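Local coordinates for Pbp related beta-lactamase (Pyrococcus abyssi, PDB 2QMI), which is an octameric, self-compartmentalizing peptidase related to penicillin-binding proteins and serine beta-lactamases, probably cleaving peptides with a catalytic serine, at residues S23-V32 with V241-I252. Numbering follows the deposited sequence.
Sequences SISIIKDGDV and VLDLAKYLKMYI
Ile27 is the main bump of this contact, and its CD1 fits a shallow hollow on helix 241-252. The helix lies against the central antiparallel beta sheet of the beta-lactamase/penicillin-binding protein fold. It runs nearly along strand 23-28, with 27° between their directions and 7.7 Å between their axes. Ala245, Leu248 and Ile252 line the hollow. Ile27 CG1 points anti to its own carbonyl carbon (chi1 -46°), and the extended chain carries CD1 down to the helix. There CD1 packs tightly, 3.4 Å from Leu248 CB. Ile252 CD1 comes in from the C-terminal side and touches both CG2 and CD1 of Ile27.

Further back along the strand, Val241 is the bump and the strand supplies the hollow. Val241 CG1 presses on Ser23, 3.5 Å from Ser23 O. Its CG2 sits against Ser25 CB. The strand offers small serines here, consistent with the close approach of the backbones: the CA atoms of Ser25 and Val241 are 5.6 Å apart. Ser23 OG turns to Thr50 O and Tyr55 OH. Ser25 OG donates to Val241 O from above the carbonyl plane. The same oxygen also takes a weak helical bond from Ala245 N.

Ala245 presents just a methyl to the strands. Val32 CG2, from the neighbouring strand of the hairpin, packs 3.7 Å from Ala245 CB. Farther across the same sheet, Leu244 and Tyr247 of the helix touch Ile313 of strand 310-316.

A type II' turn from Lys28 to Asp31 closes the hairpin. Lys249 reaches it from the flank of the helix. Its chain is extended until a bend at the last torsion, and NZ also forms a salt bridge with Glu253. Lys249 NZ donates to Gly30 O at 3.0 Å, standing 44° out of the carbonyl plane.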
# COMPACT_ATOMS: atom_id res chain seq x y z
N SER A 23 -28.21 -5.41 -31.17
CA SER A 23 -29.22 -5.87 -32.12
C SER A 23 -29.70 -4.69 -32.93
O SER A 23 -29.76 -3.57 -32.42
CB SER A 23 -30.41 -6.52 -31.39
OG SER A 23 -30.09 -7.83 -30.98
N ILE A 24 -30.05 -4.93 -34.19
CA ILE A 24 -30.53 -3.86 -35.06
C ILE A 24 -31.50 -4.37 -36.13
O ILE A 24 -31.32 -5.46 -36.68
CB ILE A 24 -29.35 -3.13 -35.76
CG1 ILE A 24 -29.86 -2.00 -36.65
CG2 ILE A 24 -28.55 -4.13 -36.58
CD1 ILE A 24 -28.76 -1.18 -37.32
N SER A 25 -32.53 -3.59 -36.40
CA SER A 25 -33.49 -3.96 -37.45
C SER A 25 -33.68 -2.72 -38.32
O SER A 25 -33.63 -1.59 -37.83
CB SER A 25 -34.82 -4.41 -36.84
OG SER A 25 -35.43 -3.39 -36.08
N ILE A 26 -33.86 -2.93 -39.62
CA ILE A 26 -34.04 -1.81 -40.55
C ILE A 26 -35.33 -1.93 -41.34
O ILE A 26 -35.66 -3.00 -41.86
CB ILE A 26 -32.88 -1.72 -41.57
CG1 ILE A 26 -31.54 -1.70 -40.85
CG2 ILE A 26 -33.03 -0.44 -42.40
CD1 ILE A 26 -30.36 -1.54 -41.80
N ILE A 27 -36.05 -0.82 -41.44
CA ILE A 27 -37.32 -0.77 -42.16
C ILE A 27 -37.21 0.09 -43.41
O ILE A 27 -36.87 1.28 -43.34
CB ILE A 27 -38.44 -0.15 -41.31
CG1 ILE A 27 -38.45 -0.75 -39.91
CG2 ILE A 27 -39.78 -0.39 -41.99
CD1 ILE A 27 -39.46 -0.11 -39.01
N LYS A 28 -37.53 -0.51 -44.56
CA LYS A 28 -37.52 0.17 -45.85
C LYS A 28 -39.00 0.15 -46.23
O LYS A 28 -39.54 -0.89 -46.61
CB LYS A 28 -36.72 -0.63 -46.87
CG LYS A 28 -36.54 0.06 -48.22
CD LYS A 28 -35.27 0.89 -48.25
CE LYS A 28 -34.91 1.31 -49.67
NZ LYS A 28 -35.99 2.12 -50.32
N ASP A 29 -39.63 1.32 -46.12
CA ASP A 29 -41.06 1.51 -46.38
C ASP A 29 -41.96 0.59 -45.55
O ASP A 29 -42.21 0.87 -44.36
CB ASP A 29 -41.39 1.42 -47.90
CG ASP A 29 -40.90 0.14 -48.56
OD1 ASP A 29 -41.40 -0.95 -48.22
OD2 ASP A 29 -40.01 0.24 -49.44
N GLY A 30 -42.44 -0.51 -46.12
CA GLY A 30 -43.32 -1.38 -45.37
C GLY A 30 -42.79 -2.76 -45.01
O GLY A 30 -43.57 -3.70 -44.80
N ASP A 31 -41.48 -2.90 -44.93
CA ASP A 31 -40.90 -4.20 -44.62
C ASP A 31 -39.58 -4.09 -43.87
O ASP A 31 -38.82 -3.14 -44.04
CB ASP A 31 -40.67 -4.98 -45.92
CG ASP A 31 -41.77 -4.73 -46.96
OD1 ASP A 31 -42.93 -5.14 -46.73
OD2 ASP A 31 -41.46 -4.11 -48.02
N VAL A 32 -39.32 -5.08 -43.03
CA VAL A 32 -38.06 -5.16 -42.30
C VAL A 32 -37.17 -5.79 -43.36
O VAL A 32 -37.41 -6.93 -43.77
CB VAL A 32 -38.19 -6.12 -41.08
CG1 VAL A 32 -36.83 -6.35 -40.44
CG2 VAL A 32 -39.17 -5.53 -40.06
N VAL A 241 -35.67 -5.69 -31.18
CA VAL A 241 -35.66 -4.80 -32.34
C VAL A 241 -36.72 -5.18 -33.37
O VAL A 241 -37.17 -4.34 -34.14
CB VAL A 241 -34.27 -4.74 -33.04
CG1 VAL A 241 -33.21 -4.27 -32.05
CG2 VAL A 241 -33.91 -6.09 -33.61
N LEU A 242 -37.11 -6.45 -33.39
CA LEU A 242 -38.13 -6.89 -34.33
C LEU A 242 -39.49 -6.32 -33.92
O LEU A 242 -40.26 -5.87 -34.77
CB LEU A 242 -38.21 -8.42 -34.38
CG LEU A 242 -37.15 -9.09 -35.24
CD1 LEU A 242 -37.33 -10.59 -35.20
CD2 LEU A 242 -37.27 -8.58 -36.67
N ASP A 243 -39.77 -6.32 -32.62
CA ASP A 243 -41.02 -5.79 -32.10
C ASP A 243 -41.06 -4.28 -32.31
O ASP A 243 -42.10 -3.73 -32.70
CB ASP A 243 -41.17 -6.13 -30.61
CG ASP A 243 -41.90 -7.45 -30.37
OD1 ASP A 243 -41.76 -8.37 -31.21
OD2 ASP A 243 -42.61 -7.58 -29.34
N LEU A 244 -39.94 -3.61 -32.07
CA LEU A 244 -39.88 -2.16 -32.25
C LEU A 244 -40.01 -1.80 -33.73
O LEU A 244 -40.39 -0.68 -34.07
CB LEU A 244 -38.57 -1.60 -31.69
CG LEU A 244 -38.42 -1.79 -30.18
CD1 LEU A 244 -37.03 -1.31 -29.72
CD2 LEU A 244 -39.53 -1.02 -29.46
N ALA A 245 -39.69 -2.75 -34.61
CA ALA A 245 -39.83 -2.51 -36.05
C ALA A 245 -41.33 -2.40 -36.36
O ALA A 245 -41.76 -1.50 -37.07
CB ALA A 245 -39.21 -3.65 -36.85
N LYS A 246 -42.11 -3.34 -35.82
CA LYS A 246 -43.55 -3.33 -36.01
C LYS A 246 -44.09 -2.02 -35.47
O LYS A 246 -45.01 -1.43 -36.03
CB LYS A 246 -44.20 -4.49 -35.25
CG LYS A 246 -43.81 -5.87 -35.73
CD LYS A 246 -44.38 -6.94 -34.82
CE LYS A 246 -44.02 -8.32 -35.32
NZ LYS A 246 -44.46 -9.36 -34.35
N TYR A 247 -43.50 -1.58 -34.36
CA TYR A 247 -43.88 -0.34 -33.70
C TYR A 247 -43.57 0.87 -34.57
O TYR A 247 -44.40 1.78 -34.71
CB TYR A 247 -43.15 -0.23 -32.36
CG TYR A 247 -43.49 1.00 -31.55
CD1 TYR A 247 -44.81 1.24 -31.14
CD2 TYR A 247 -42.51 1.91 -31.18
CE1 TYR A 247 -45.13 2.36 -30.38
CE2 TYR A 247 -42.82 3.04 -30.42
CZ TYR A 247 -44.13 3.26 -30.03
OH TYR A 247 -44.43 4.37 -29.29
N LEU A 248 -42.38 0.88 -35.16
CA LEU A 248 -41.97 1.97 -36.04
C LEU A 248 -42.86 1.99 -37.28
O LEU A 248 -43.25 3.06 -37.76
CB LEU A 248 -40.51 1.80 -36.44
CG LEU A 248 -39.50 2.28 -35.38
CD1 LEU A 248 -38.10 1.75 -35.66
CD2 LEU A 248 -39.51 3.80 -35.38
N LYS A 249 -43.20 0.80 -37.78
CA LYS A 249 -44.04 0.64 -38.97
C LYS A 249 -45.33 1.48 -38.85
O LYS A 249 -45.76 2.12 -39.81
CB LYS A 249 -44.38 -0.84 -39.15
CG LYS A 249 -45.22 -1.20 -40.37
CD LYS A 249 -45.41 -2.72 -40.47
CE LYS A 249 -46.25 -3.13 -41.70
NZ LYS A 249 -45.67 -2.61 -42.99
N MET A 250 -45.92 1.48 -37.67
CA MET A 250 -47.14 2.22 -37.43
C MET A 250 -46.95 3.72 -37.71
O MET A 250 -47.75 4.32 -38.43
CB MET A 250 -47.61 2.04 -35.98
CG MET A 250 -48.98 2.62 -35.73
SD MET A 250 -49.20 3.18 -34.03
CE MET A 250 -48.29 4.73 -34.10
N TYR A 251 -45.91 4.31 -37.13
CA TYR A 251 -45.66 5.73 -37.33
C TYR A 251 -45.35 6.04 -38.80
O TYR A 251 -45.93 6.95 -39.39
CB TYR A 251 -44.49 6.20 -36.45
CG TYR A 251 -44.78 6.18 -34.96
CD1 TYR A 251 -45.59 7.15 -34.36
CD2 TYR A 251 -44.26 5.17 -34.14
CE1 TYR A 251 -45.87 7.12 -32.99
CE2 TYR A 251 -44.53 5.14 -32.77
CZ TYR A 251 -45.33 6.11 -32.20
OH TYR A 251 -45.63 6.04 -30.86
N ILE A 252 -44.46 5.27 -39.39
CA ILE A 252 -44.08 5.48 -40.79
C ILE A 252 -45.29 5.49 -41.73
O ILE A 252 -45.55 6.48 -42.42
CB ILE A 252 -43.09 4.40 -41.27
CG1 ILE A 252 -41.77 4.53 -40.51
CG2 ILE A 252 -42.86 4.53 -42.78
CD1 ILE A 252 -40.86 3.32 -40.67